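Local structure of flavoprotein (Thermotoga maritima, 5V8S) at residues Ala42-Pro47 / Gly183-Pro188; Arg201-Val206 / Leu242-Asp247; His205-Ile210 / Val256-Gly261; Thr296-Lys301 / Leu314-Asp319. The protein probably works as an electron-transferring oxidoreductase, pairing a mu-oxo-diiron centre in a metallo-beta-lactamase-like domain with a flavodoxin-like domain predicted to bind FMN. The protein carries 1 engineered substitution. One frame throughout, in Å; residues are numbered along the deposited sequence.

Contact 1 (Ala42-Pro47 / Gly183-Pro188)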
loop_
_atom_site.group_PDB
_atom_site.type_symbol
_atom_site.label_atom_id
_atom_site.label_comp_id
_atom_site.label_asym_id
_atom_site.label_seq_id
_atom_site.Cartn_x
_atom_site.Cartn_y
_atom_site.Cartn_z
ATOM N N ALA A 42 5.048 5.452 10.321
ATOM C CA ALA A 42 5.585 4.830 9.110
ATOM C C ALA A 42 4.491 4.247 8.225
ATOM O O ALA A 42 4.738 3.316 7.465
ATOM C CB ALA A 42 6.670 3.789 9.414
ATOM N N VAL A 43 3.274 4.783 8.289
ATOM C CA VAL A 43 2.227 4.329 7.377
ATOM C C VAL A 43 1.266 5.407 6.877
ATOM O O VAL A 43 0.884 5.367 5.702
ATOM C CB VAL A 43 1.480 3.093 7.919
ATOM C CG1 VAL A 43 0.984 3.321 9.271
ATOM C CG2 VAL A 43 0.316 2.673 6.994
ATOM N N TRP A 44 0.845 6.351 7.724
ATOM C CA TRP A 44 -0.246 7.262 7.362
ATOM C C TRP A 44 0.299 8.494 6.649
ATOM O O TRP A 44 1.080 9.261 7.208
ATOM C CB TRP A 44 -1.082 7.652 8.582
ATOM C CG TRP A 44 -1.461 6.479 9.393
ATOM C CD1 TRP A 44 -1.107 6.252 10.688
ATOM C CD2 TRP A 44 -2.246 5.353 8.989
ATOM N NE1 TRP A 44 -1.605 5.046 11.107
ATOM C CE2 TRP A 44 -2.301 4.470 10.082
ATOM C CE3 TRP A 44 -2.878 4.989 7.796
ATOM C CZ2 TRP A 44 -2.970 3.242 10.025
ATOM C CZ3 TRP A 44 -3.553 3.761 7.738
ATOM C CH2 TRP A 44 -3.585 2.906 8.852
ATOM N N GLU A 45 -0.117 8.678 5.405
ATOM C CA GLU A 45 0.346 9.799 4.591
ATOM C C GLU A 45 -0.121 11.128 5.179
ATOM O O GLU A 45 -1.324 11.403 5.230
ATOM C CB GLU A 45 -0.220 9.642 3.187
ATOM C CG GLU A 45 0.071 8.289 2.526
ATOM C CD GLU A 45 -1.047 7.218 2.710
ATOM O OE1 GLU A 45 -1.781 7.226 3.738
ATOM O OE2 GLU A 45 -1.172 6.353 1.813
ATOM N N ILE A 46 0.834 11.963 5.590
ATOM C CA ILE A 46 0.533 13.275 6.176
ATOM C C ILE A 46 1.396 14.349 5.523
ATOM O O ILE A 46 2.295 14.908 6.159
ATOM C CB ILE A 46 0.666 13.274 7.720
ATOM C CG1 ILE A 46 2.030 12.739 8.198
ATOM C CG2 ILE A 46 -0.451 12.463 8.323
ATOM C CD1 ILE A 46 2.322 13.145 9.686
ATOM N N PRO A 47 1.139 14.694 4.262
ATOM C CA PRO A 47 1.848 15.835 3.662
ATOM C C PRO A 47 1.667 17.135 4.435
ATOM O O PRO A 47 2.498 18.047 4.292
ATOM C CB PRO A 47 1.241 15.934 2.251
ATOM C CG PRO A 47 -0.046 15.195 2.341
ATOM C CD PRO A 47 0.137 14.114 3.357
ATOM N N GLY A 183 -5.594 15.471 19.882
ATOM C CA GLY A 183 -4.644 15.877 18.874
ATOM C C GLY A 183 -5.223 15.867 17.471
ATOM O O GLY A 183 -6.316 15.380 17.228
ATOM N N GLY A 184 -4.441 16.423 16.558
ATOM C CA GLY A 184 -4.743 16.371 15.140
ATOM C C GLY A 184 -3.465 16.541 14.346
ATOM O O GLY A 184 -2.446 16.997 14.869
ATOM N N TYR A 185 -3.533 16.169 13.060
ATOM C CA TYR A 185 -2.484 16.523 12.120
ATOM C C TYR A 185 -2.652 17.990 11.713
ATOM O O TYR A 185 -3.592 18.664 12.147
ATOM C CB TYR A 185 -2.574 15.634 10.875
ATOM C CG TYR A 185 -2.405 14.150 11.115
ATOM C CD1 TYR A 185 -1.276 13.642 11.752
ATOM C CD2 TYR A 185 -3.358 13.249 10.667
ATOM C CE1 TYR A 185 -1.102 12.256 11.924
ATOM C CE2 TYR A 185 -3.203 11.884 10.830
ATOM C CZ TYR A 185 -2.074 11.382 11.469
ATOM O OH TYR A 185 -1.897 10.014 11.637
ATOM N N LEU A 186 -1.736 18.472 10.856
ATOM C CA LEU A 186 -1.689 19.835 10.307
ATOM C C LEU A 186 -0.784 20.734 11.141
ATOM O O LEU A 186 -0.676 20.574 12.364
ATOM C CB LEU A 186 -3.088 20.487 10.169
ATOM C CG LEU A 186 -3.151 21.788 9.335
ATOM C CD1 LEU A 186 -2.940 21.560 7.859
ATOM C CD2 LEU A 186 -4.479 22.520 9.550
ATOM N N LEU A 187 -0.158 21.712 10.487
ATOM C CA LEU A 187 0.658 22.707 11.166
ATOM C C LEU A 187 0.000 24.072 11.052
ATOM O O LEU A 187 0.419 24.894 10.225
ATOM C CB LEU A 187 2.042 22.740 10.527
ATOM C CG LEU A 187 2.774 21.397 10.526
ATOM C CD1 LEU A 187 4.065 21.500 9.706
ATOM C CD2 LEU A 187 3.030 20.921 11.957
ATOM N N PRO A 188 -1.019 24.355 11.863
ATOM C CA PRO A 188 -1.780 25.589 11.683
ATOM C C PRO A 188 -0.928 26.810 11.974
ATOM O O PRO A 188 0.033 26.776 12.746
ATOM C CB PRO A 188 -2.924 25.454 12.696
ATOM C CG PRO A 188 -2.926 24.033 13.119
ATOM C CD PRO A 188 -1.537 23.556 12.983
#
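Ile-46 and Tyr-185 are the nearest residues of the two backbones, with 7.4 Å between their CA atoms, so the chains meet through side chains alone. Segment 42-47 carries the short strand 44-45. Val-43 and Trp-44 form a classic beta bulge opposite Phe-40. Segment 183-188 is an irregular loop.

The methyl CG2 of Ile-46 sits over the middle of the Tyr-185 ring. It lies 3.5 Å from the ring centroid and only 3° off the ring normal. This is a CH-pi contact of nearly ideal centring, and all six ring carbons are almost equally far from the methyl. The first torsion explains it: CG2 is anti to the carbonyl carbon, while CG1 takes the place between N and C (chi1 53°). CD1 of Ile-46 adds a looser touch, 4.2 Å from Tyr-185 CE1. The two side chains meet at about a right angle.

At the far end of the ring, Tyr-185 OH lies 3.9 Å from Trp-44 CB. The hydroxyl's hydrogen-bond partner is Thr-212 OG1, and Trp-44 NE1 bonds to Glu-41. Tyr-209 packs edge-to-face with the Tyr-185 ring.

All three touching residues are buried. Tyr-330 of the second subunit packs on Trp-44, so the dimer interface begins close by. Gly-184 shares a backbone hydrogen bond with His-240, a residue of the diiron pocket. The loop 183-188 is thus a neighbour of the diiron site in the metallo-beta-lactamase-like domain, and Ile-46 and Trp-44 pack against its tyrosine.

Contact 2 (Arg201-Val206 / Leu242-Asp247)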
loop_
_atom_site.group_PDB
_atom_site.type_symbol
_atom_site.label_atom_id
_atom_site.label_comp_id
_atom_site.label_asym_id
_atom_site.label_seq_id
_atom_site.Cartn_x
_atom_site.Cartn_y
_atom_site.Cartn_z
ATOM N N ARG A 201 -10.785 24.677 8.947
ATOM C CA ARG A 201 -9.827 23.949 8.128
ATOM C C ARG A 201 -9.155 22.833 8.914
ATOM O O ARG A 201 -8.722 21.848 8.325
ATOM C CB ARG A 201 -8.807 24.958 7.610
ATOM C CG ARG A 201 -7.597 24.445 6.971
ATOM C CD ARG A 201 -6.700 25.614 6.521
ATOM N NE ARG A 201 -7.361 26.927 6.586
ATOM C CZ ARG A 201 -6.816 28.019 7.119
ATOM N NH1 ARG A 201 -5.579 27.992 7.624
ATOM N NH2 ARG A 201 -7.510 29.148 7.135
ATOM N N TYR A 202 -9.018 22.998 10.234
ATOM C CA TYR A 202 -8.271 22.059 11.068
ATOM C C TYR A 202 -9.062 20.786 11.364
ATOM O O TYR A 202 -8.484 19.696 11.408
ATOM C CB TYR A 202 -7.872 22.773 12.363
ATOM C CG TYR A 202 -7.173 21.908 13.392
ATOM C CD1 TYR A 202 -5.978 21.261 13.103
ATOM C CD2 TYR A 202 -7.684 21.776 14.685
ATOM C CE1 TYR A 202 -5.332 20.495 14.041
ATOM C CE2 TYR A 202 -7.031 21.000 15.645
ATOM C CZ TYR A 202 -5.857 20.354 15.303
ATOM O OH TYR A 202 -5.199 19.599 16.251
ATOM N N LEU A 203 -10.366 20.886 11.586
ATOM C CA LEU A 203 -11.100 19.732 12.103
ATOM C C LEU A 203 -11.025 18.499 11.202
ATOM O O LEU A 203 -10.925 17.381 11.739
ATOM C CB LEU A 203 -12.535 20.126 12.476
ATOM C CG LEU A 203 -12.619 20.910 13.799
ATOM C CD1 LEU A 203 -14.000 21.507 13.956
ATOM C CD2 LEU A 203 -12.299 20.022 14.973
ATOM N N PRO A 204 -11.068 18.602 9.877
ATOM C CA PRO A 204 -10.898 17.386 9.065
ATOM C C PRO A 204 -9.562 16.701 9.300
ATOM O O PRO A 204 -9.474 15.471 9.205
ATOM C CB PRO A 204 -11.054 17.892 7.627
ATOM C CG PRO A 204 -11.875 19.143 7.767
ATOM C CD PRO A 204 -11.449 19.768 9.061
ATOM N N HIS A 205 -8.514 17.465 9.619
ATOM C CA HIS A 205 -7.236 16.858 9.974
ATOM C C HIS A 205 -7.261 16.229 11.365
ATOM O O HIS A 205 -6.461 15.320 11.633
ATOM C CB HIS A 205 -6.106 17.873 9.847
ATOM C CG HIS A 205 -5.950 18.415 8.459
ATOM N ND1 HIS A 205 -5.189 17.785 7.496
ATOM C CD2 HIS A 205 -6.482 19.511 7.865
ATOM C CE1 HIS A 205 -5.266 18.472 6.366
ATOM N NE2 HIS A 205 -6.044 19.522 6.564
ATOM N N VAL A 206 -8.153 16.694 12.245
ATOM C CA VAL A 206 -8.401 15.993 13.502
ATOM C C VAL A 206 -9.077 14.661 13.224
ATOM O O VAL A 206 -8.679 13.628 13.763
ATOM C CB VAL A 206 -9.244 16.868 14.448
ATOM C CG1 VAL A 206 -9.615 16.083 15.707
ATOM C CG2 VAL A 206 -8.479 18.123 14.792
ATOM N N LEU A 242 -3.610 22.034 17.518
ATOM C CA LEU A 242 -4.061 23.237 18.192
ATOM C C LEU A 242 -4.334 22.994 19.672
ATOM O O LEU A 242 -4.763 21.914 20.091
ATOM C CB LEU A 242 -5.357 23.705 17.549
ATOM C CG LEU A 242 -5.297 24.416 16.195
ATOM C CD1 LEU A 242 -6.661 25.028 15.940
ATOM C CD2 LEU A 242 -4.193 25.486 16.129
ATOM N N ILE A 243 -4.143 24.062 20.451
ATOM C CA ILE A 243 -4.596 24.164 21.833
ATOM C C ILE A 243 -5.986 24.773 21.813
ATOM O O ILE A 243 -6.270 25.649 20.987
ATOM C CB ILE A 243 -3.622 25.050 22.627
ATOM C CG1 ILE A 243 -2.268 24.364 22.720
ATOM C CG2 ILE A 243 -4.170 25.413 24.004
ATOM C CD1 ILE A 243 -1.152 25.326 22.968
ATOM N N TRP A 244 -6.848 24.328 22.719
ATOM C CA TRP A 244 -8.233 24.791 22.774
ATOM C C TRP A 244 -8.462 25.539 24.083
ATOM O O TRP A 244 -8.641 24.925 25.138
ATOM C CB TRP A 244 -9.191 23.617 22.600
ATOM C CG TRP A 244 -9.038 22.971 21.252
ATOM C CD1 TRP A 244 -7.993 22.190 20.819
ATOM C CD2 TRP A 244 -9.943 23.074 20.144
ATOM N NE1 TRP A 244 -8.213 21.798 19.518
ATOM C CE2 TRP A 244 -9.404 22.320 19.086
ATOM C CE3 TRP A 244 -11.169 23.709 19.957
ATOM C CZ2 TRP A 244 -10.047 22.201 17.853
ATOM C CZ3 TRP A 244 -11.804 23.595 18.732
ATOM C CH2 TRP A 244 -11.245 22.841 17.698
ATOM N N LYS A 245 -8.445 26.863 23.998
ATOM C CA LYS A 245 -8.710 27.743 25.127
ATOM C C LYS A 245 -10.071 28.415 25.068
ATOM O O LYS A 245 -10.635 28.741 26.114
ATOM C CB LYS A 245 -7.626 28.828 25.190
ATOM C CG LYS A 245 -6.287 28.321 25.702
ATOM C CD LYS A 245 -5.145 29.312 25.443
ATOM C CE LYS A 245 -5.315 30.609 26.197
ATOM N NZ LYS A 245 -4.168 31.544 25.935
ATOM N N LYS A 246 -10.617 28.623 23.877
ATOM C CA LYS A 246 -11.901 29.296 23.762
ATOM C C LYS A 246 -13.061 28.315 23.911
ATOM O O LYS A 246 -14.030 28.603 24.618
ATOM C CB LYS A 246 -11.937 30.044 22.433
ATOM C CG LYS A 246 -13.289 30.608 22.016
ATOM C CD LYS A 246 -13.158 31.343 20.682
ATOM C CE LYS A 246 -14.320 31.040 19.754
ATOM N NZ LYS A 246 -14.114 31.573 18.361
ATOM N N ASP A 247 -12.985 27.144 23.271
ATOM C CA ASP A 247 -14.133 26.243 23.179
ATOM C C ASP A 247 -13.647 24.796 23.141
ATOM O O ASP A 247 -13.816 24.092 22.140
ATOM C CB ASP A 247 -14.947 26.584 21.928
ATOM C CG ASP A 247 -16.302 25.904 21.876
ATOM O OD1 ASP A 247 -16.696 25.199 22.816
ATOM O OD2 ASP A 247 -16.986 26.085 20.854
HETATM O O HOH W 1 -6.159 19.857 18.745
#
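Tyr-202 reaches from its helix to Leu-242 and Trp-244. Its CG is anti to the backbone N (chi1 176°), which carries the ring out to the loop 242-247. Leu-242 lies over one ring face. Its CG is 4.0 Å from the ring centroid and 16° off the normal, a CH-pi contact, and the two side chains run past each other in opposite directions. Val-206 CG2 covers the opposite face, so the ring is sandwiched between aliphatic groups. The ring edge meets Trp-244, with Tyr-202 CE2 3.9 Å from Trp-244 CZ2. Leu-203 CD2 touches the same indole at CH2.

The phenol OH is fixed by two bonds. It accepts from Leu-242 N at 3.2 Å, with an N-H...O angle of 147°. It donates to a water 2.7 Å from Tyr-202 OH. That water also accepts from Trp-244 NE1 and donates to Leu-242 O. One water therefore satisfies the indole N-H and ties helix to loop.

Helix 196-214 is kinked here, where the N atoms of Pro-204 and His-205 lack the bond to the preceding turn. The loop joins strand 235-238 to helix 248-260, whose His-254 touches Leu-203 and whose Leu-251 touches Trp-244.

Contact 3 (His205-Ile210 / Val256-Gly261)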
loop_
_atom_site.group_PDB
_atom_site.type_symbol
_atom_site.label_atom_id
_atom_site.label_comp_id
_atom_site.label_asym_id
_atom_site.label_seq_id
_atom_site.Cartn_x
_atom_site.Cartn_y
_atom_site.Cartn_z
ATOM N N HIS A 205 -8.514 17.465 9.619
ATOM C CA HIS A 205 -7.236 16.858 9.974
ATOM C C HIS A 205 -7.261 16.229 11.365
ATOM O O HIS A 205 -6.461 15.320 11.633
ATOM C CB HIS A 205 -6.106 17.873 9.847
ATOM C CG HIS A 205 -5.950 18.415 8.459
ATOM N ND1 HIS A 205 -5.189 17.785 7.496
ATOM C CD2 HIS A 205 -6.482 19.511 7.865
ATOM C CE1 HIS A 205 -5.266 18.472 6.366
ATOM N NE2 HIS A 205 -6.044 19.522 6.564
ATOM N N VAL A 206 -8.153 16.694 12.245
ATOM C CA VAL A 206 -8.401 15.993 13.502
ATOM C C VAL A 206 -9.077 14.661 13.224
ATOM O O VAL A 206 -8.679 13.628 13.763
ATOM C CB VAL A 206 -9.244 16.868 14.448
ATOM C CG1 VAL A 206 -9.615 16.083 15.707
ATOM C CG2 VAL A 206 -8.479 18.123 14.792
ATOM N N THR A 207 -10.078 14.652 12.338
ATOM C CA THR A 207 -10.731 13.393 12.002
ATOM C C THR A 207 -9.723 12.398 11.442
ATOM O O THR A 207 -9.736 11.216 11.804
ATOM C CB THR A 207 -11.836 13.638 10.982
ATOM O OG1 THR A 207 -12.780 14.542 11.564
ATOM C CG2 THR A 207 -12.534 12.328 10.642
ATOM N N LYS A 208 -8.851 12.862 10.548
ATOM C CA LYS A 208 -7.832 11.990 9.969
ATOM C C LYS A 208 -6.942 11.383 11.048
ATOM O O LYS A 208 -6.622 10.190 10.999
ATOM C CB LYS A 208 -7.005 12.801 8.977
ATOM C CG LYS A 208 -6.032 12.003 8.130
ATOM C CD LYS A 208 -5.300 12.980 7.201
ATOM C CE LYS A 208 -4.215 12.359 6.373
ATOM N NZ LYS A 208 -3.578 13.388 5.489
ATOM N N TYR A 209 -6.523 12.199 12.024
ATOM C CA TYR A 209 -5.730 11.731 13.159
ATOM C C TYR A 209 -6.503 10.712 13.993
ATOM O O TYR A 209 -5.979 9.647 14.343
ATOM C CB TYR A 209 -5.324 12.942 14.016
ATOM C CG TYR A 209 -4.550 12.555 15.244
ATOM C CD1 TYR A 209 -3.179 12.370 15.180
ATOM C CD2 TYR A 209 -5.187 12.369 16.477
ATOM C CE1 TYR A 209 -2.456 12.008 16.306
ATOM C CE2 TYR A 209 -4.475 12.000 17.585
ATOM C CZ TYR A 209 -3.109 11.815 17.487
ATOM O OH TYR A 209 -2.399 11.438 18.605
ATOM N N ILE A 210 -7.752 11.019 14.336
ATOM C CA ILE A 210 -8.548 10.095 15.136
ATOM C C ILE A 210 -8.601 8.729 14.485
ATOM O O ILE A 210 -8.347 7.703 15.123
ATOM C CB ILE A 210 -9.970 10.640 15.365
ATOM C CG1 ILE A 210 -9.949 11.877 16.242
ATOM C CG2 ILE A 210 -10.832 9.568 16.002
ATOM C CD1 ILE A 210 -11.277 12.636 16.233
ATOM N N VAL A 256 -16.228 12.778 19.885
ATOM C CA VAL A 256 -17.350 11.870 20.115
ATOM C C VAL A 256 -18.121 11.623 18.823
ATOM O O VAL A 256 -18.519 10.486 18.530
ATOM C CB VAL A 256 -18.248 12.424 21.239
ATOM C CG1 VAL A 256 -19.555 11.652 21.314
ATOM C CG2 VAL A 256 -17.529 12.338 22.554
ATOM N N SER A 257 -18.343 12.672 18.029
ATOM C CA SER A 257 -19.055 12.514 16.763
ATOM C C SER A 257 -18.320 11.570 15.815
ATOM O O SER A 257 -18.940 10.727 15.153
ATOM C CB SER A 257 -19.221 13.884 16.107
ATOM O OG SER A 257 -19.902 13.752 14.887
ATOM N N VAL A 258 -16.999 11.702 15.731
ATOM C CA VAL A 258 -16.217 10.798 14.898
ATOM C C VAL A 258 -16.295 9.380 15.442
ATOM O O VAL A 258 -16.483 8.422 14.686
ATOM C CB VAL A 258 -14.767 11.303 14.781
ATOM C CG1 VAL A 258 -13.855 10.254 14.117
ATOM C CG2 VAL A 258 -14.730 12.604 14.017
ATOM N N ALA A 259 -16.143 9.216 16.756
ATOM C CA ALA A 259 -16.196 7.881 17.343
ATOM C C ALA A 259 -17.536 7.196 17.086
ATOM O O ALA A 259 -17.583 5.980 16.852
ATOM C CB ALA A 259 -15.897 7.951 18.839
ATOM N N LYS A 260 -18.640 7.956 17.133
ATOM C CA LYS A 260 -19.958 7.384 16.893
ATOM C C LYS A 260 -20.260 7.243 15.410
ATOM O O LYS A 260 -21.212 6.544 15.063
ATOM C CB LYS A 260 -21.063 8.227 17.540
ATOM C CG LYS A 260 -21.010 8.206 19.058
ATOM C CD LYS A 260 -22.343 8.540 19.711
ATOM C CE LYS A 260 -22.881 9.843 19.230
ATOM N NZ LYS A 260 -23.794 10.499 20.252
ATOM N N GLY A 261 -19.497 7.907 14.547
ATOM C CA GLY A 261 -19.764 7.890 13.111
ATOM C C GLY A 261 -20.998 8.684 12.720
ATOM O O GLY A 261 -21.734 8.263 11.822
#
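No flat group takes part where Thr-207 and Ile-210 meet Val-258; beta-branched side chains do the work. This is helix-helix packing, helix 196-214 against the C-terminal end of helix 248-260. Aromatic groups lie beside it. Tyr-255 of helix 248-260 touches both Tyr-209 and Ile-210, and His-254 lies near Thr-207.

The backbones come closest at Thr-207 and Val-258, with CA atoms 6.7 Å apart. Val-258 points at the other helix and splits its two methyls between two residues. CG1, anti to the backbone N (chi1 170°), goes to Ile-210. CG2 goes to Thr-207, crossing it obliquely. Ile-210 and Val-258 reach for each other tip to tip, with Ile-210 CG2 3.6 Å from Val-258 CG1. Ile-210 CD1 adds a looser touch, 4.0 Å from Val-258 CB.

The Thr-207 hydroxyl is bound to His-254 NE2, one turn before Val-258, and more weakly to Leu-203 O. Thr-207 OG1 also lies 3.7 Å from Val-258 CG2, a van der Waals touch, since a methyl is no hydrogen-bonding partner. Ile-221 of helix 218-228 packs on Ile-210 and on Ala-259.

Helix 248-260 ends in a Schellman motif. Gly-261 has positive phi (72°), and Gly-261 N bonds to Val-258 O at 3.1 Å.

Contact 4 (Thr296-Lys301 / Leu314-Asp319); sequences TPVVYK and LKDIPD
Asp-316 OD2 takes a very short hydrogen bond from Tyr-300 OH, 2.5 Å between the two oxygens. It is the one polar bond between strand 296-301 and segment 314-319. OD2 lies near the plane of the phenol ring, at its edge. The ring and carboxylate planes are turned 37° from each other, and the side chains meet at about a right angle. Tyr-300 CG is anti to the carbonyl carbon (chi1 -69°), and this carries the hydroxyl across to the aspartate.

The same OD2 rests against a methyl, with Val-298 CG1 3.6 Å away. Val-298 and Tyr-300 are two apart on the strand, so both point to the same side and frame the carboxylate. The other oxygen, OD1, forms a salt bridge with Lys-267, which also pairs with Asp-319 OD1. The lysine probably helps keep Asp-316 charged.

The contact lies at the flavodoxin-like domain's surface, in a beta-alpha-beta crossover whose first strand and connection it joins. Strand 296-302, at the sheet edge, leads through helix 310-316 to strand 322-327; strand 267-273 lies between them, its Thr-269 touching Tyr-300 and Asp-316. Leu-314 of this helix and Pro-318 further along pack on Val-211 of helix 196-214.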
loop_
_atom_site.group_PDB
_atom_site.type_symbol
_atom_site.label_atom_id
_atom_site.label_comp_id
_atom_site.label_asym_id
_atom_site.label_seq_id
_atom_site.Cartn_x
_atom_site.Cartn_y
_atom_site.Cartn_z
ATOM N N THR A 296 -23.830 13.582 -2.471
ATOM C CA THR A 296 -22.579 14.249 -2.835
ATOM C C THR A 296 -21.439 13.261 -2.622
ATOM O O THR A 296 -20.937 13.110 -1.489
ATOM C CB THR A 296 -22.359 15.518 -2.010
ATOM O OG1 THR A 296 -23.463 16.402 -2.194
ATOM C CG2 THR A 296 -21.097 16.240 -2.470
ATOM N N PRO A 297 -21.023 12.547 -3.662
ATOM C CA PRO A 297 -20.002 11.518 -3.485
ATOM C C PRO A 297 -18.621 12.102 -3.289
ATOM O O PRO A 297 -18.262 13.123 -3.875
ATOM C CB PRO A 297 -20.053 10.739 -4.810
ATOM C CG PRO A 297 -21.317 11.083 -5.427
ATOM C CD PRO A 297 -21.619 12.476 -5.005
ATOM N N VAL A 298 -17.832 11.398 -2.475
ATOM C CA VAL A 298 -16.385 11.566 -2.399
ATOM C C VAL A 298 -15.788 10.293 -2.973
ATOM O O VAL A 298 -16.174 9.200 -2.561
ATOM C CB VAL A 298 -15.933 11.773 -0.943
ATOM C CG1 VAL A 298 -14.439 11.921 -0.875
ATOM C CG2 VAL A 298 -16.640 12.998 -0.341
ATOM N N VAL A 299 -14.897 10.427 -3.950
ATOM C CA VAL A 299 -14.488 9.302 -4.796
ATOM C C VAL A 299 -13.000 9.037 -4.659
ATOM O O VAL A 299 -12.174 9.950 -4.801
ATOM C CB VAL A 299 -14.865 9.549 -6.272
ATOM C CG1 VAL A 299 -14.502 8.347 -7.135
ATOM C CG2 VAL A 299 -16.366 9.873 -6.399
ATOM N N TYR A 300 -12.661 7.771 -4.422
ATOM C CA TYR A 300 -11.279 7.318 -4.347
ATOM C C TYR A 300 -11.085 6.177 -5.334
ATOM O O TYR A 300 -11.704 5.120 -5.185
ATOM C CB TYR A 300 -10.936 6.859 -2.932
ATOM C CG TYR A 300 -10.895 8.015 -1.976
ATOM C CD1 TYR A 300 -9.827 8.896 -1.994
ATOM C CD2 TYR A 300 -11.925 8.239 -1.068
ATOM C CE1 TYR A 300 -9.767 9.963 -1.117
ATOM C CE2 TYR A 300 -11.883 9.327 -0.198
ATOM C CZ TYR A 300 -10.809 10.189 -0.233
ATOM O OH TYR A 300 -10.749 11.267 0.640
ATOM N N LYS A 301 -10.209 6.378 -6.311
ATOM C CA LYS A 301 -9.999 5.425 -7.391
ATOM C C LYS A 301 -8.548 4.958 -7.422
ATOM O O LYS A 301 -7.633 5.778 -7.512
ATOM C CB LYS A 301 -10.325 6.076 -8.750
ATOM C CG LYS A 301 -10.041 5.181 -9.963
ATOM C CD LYS A 301 -9.769 5.944 -11.286
ATOM C CE LYS A 301 -10.513 7.225 -11.446
ATOM N NZ LYS A 301 -10.200 7.832 -12.792
ATOM N N LEU A 314 -9.568 6.883 4.896
ATOM C CA LEU A 314 -10.018 6.612 6.255
ATOM C C LEU A 314 -10.660 7.844 6.876
ATOM O O LEU A 314 -11.679 7.738 7.565
ATOM C CB LEU A 314 -8.837 6.115 7.078
ATOM C CG LEU A 314 -8.390 4.684 6.795
ATOM C CD1 LEU A 314 -7.127 4.409 7.536
ATOM C CD2 LEU A 314 -9.432 3.684 7.198
ATOM N N LYS A 315 -10.105 9.025 6.602
ATOM C CA LYS A 315 -10.647 10.267 7.140
ATOM C C LYS A 315 -12.098 10.488 6.743
ATOM O O LYS A 315 -12.863 11.122 7.498
ATOM C CB LYS A 315 -9.796 11.422 6.631
ATOM C CG LYS A 315 -10.344 12.787 6.872
ATOM C CD LYS A 315 -9.650 13.794 5.969
ATOM C CE LYS A 315 -10.208 13.754 4.563
ATOM N NZ LYS A 315 -9.611 14.854 3.776
ATOM N N ASP A 316 -12.488 10.011 5.571
ATOM C CA ASP A 316 -13.820 10.295 5.054
ATOM C C ASP A 316 -14.876 9.292 5.494
ATOM O O ASP A 316 -16.063 9.543 5.270
ATOM C CB ASP A 316 -13.763 10.423 3.520
ATOM C CG ASP A 316 -13.398 11.841 3.082
ATOM O OD1 ASP A 316 -13.953 12.795 3.670
ATOM O OD2 ASP A 316 -12.534 12.024 2.218
ATOM N N ILE A 317 -14.491 8.195 6.139
ATOM C CA ILE A 317 -15.449 7.156 6.520
ATOM C C ILE A 317 -16.410 7.602 7.627
ATOM O O ILE A 317 -17.630 7.406 7.495
ATOM C CB ILE A 317 -14.734 5.852 6.922
ATOM C CG1 ILE A 317 -13.727 5.399 5.856
ATOM C CG2 ILE A 317 -15.758 4.758 7.255
ATOM C CD1 ILE A 317 -14.343 5.052 4.570
ATOM N N PRO A 318 -15.937 8.178 8.744
ATOM C CA PRO A 318 -16.847 8.374 9.893
ATOM C C PRO A 318 -18.121 9.142 9.593
ATOM O O PRO A 318 -19.185 8.767 10.100
ATOM C CB PRO A 318 -15.976 9.097 10.930
ATOM C CG PRO A 318 -14.578 8.661 10.603
ATOM C CD PRO A 318 -14.566 8.597 9.081
ATOM N N ASP A 319 -18.054 10.219 8.816
ATOM C CA ASP A 319 -19.250 11.007 8.549
ATOM C C ASP A 319 -19.890 10.680 7.213
ATOM O O ASP A 319 -20.748 11.422 6.754
ATOM C CB ASP A 319 -19.008 12.509 8.727
ATOM C CG ASP A 319 -18.048 13.092 7.737
ATOM O OD1 ASP A 319 -17.342 12.333 7.043
ATOM O OD2 ASP A 319 -17.999 14.337 7.642
#

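Overall arrangement
Contacts 2 and 3 share His-205 and Val-206 and follow one another along helix 196-214, with centres 12 Å apart. Contact 1 lies beside both, 14 Å from each centre. Tyr-185 O is 3.2 Å from Tyr-202 CE1, and Glu-45 O receives Lys-208 NZ at 3.0 Å. Contact 4 belongs to the flavodoxin-like domain and joins contact 3, with centres 13 Å apart, where Thr-207 CG2 is 3.4 Å from Lys-315 O. The mu-oxo-diiron group is about 8 Å from the side chain of Tyr-185, 11 Å from that of Tyr-202 and 12 Å from that of Ile-210. Helix 196-214 thus lies between the diiron surroundings and the flavodoxin-like domain.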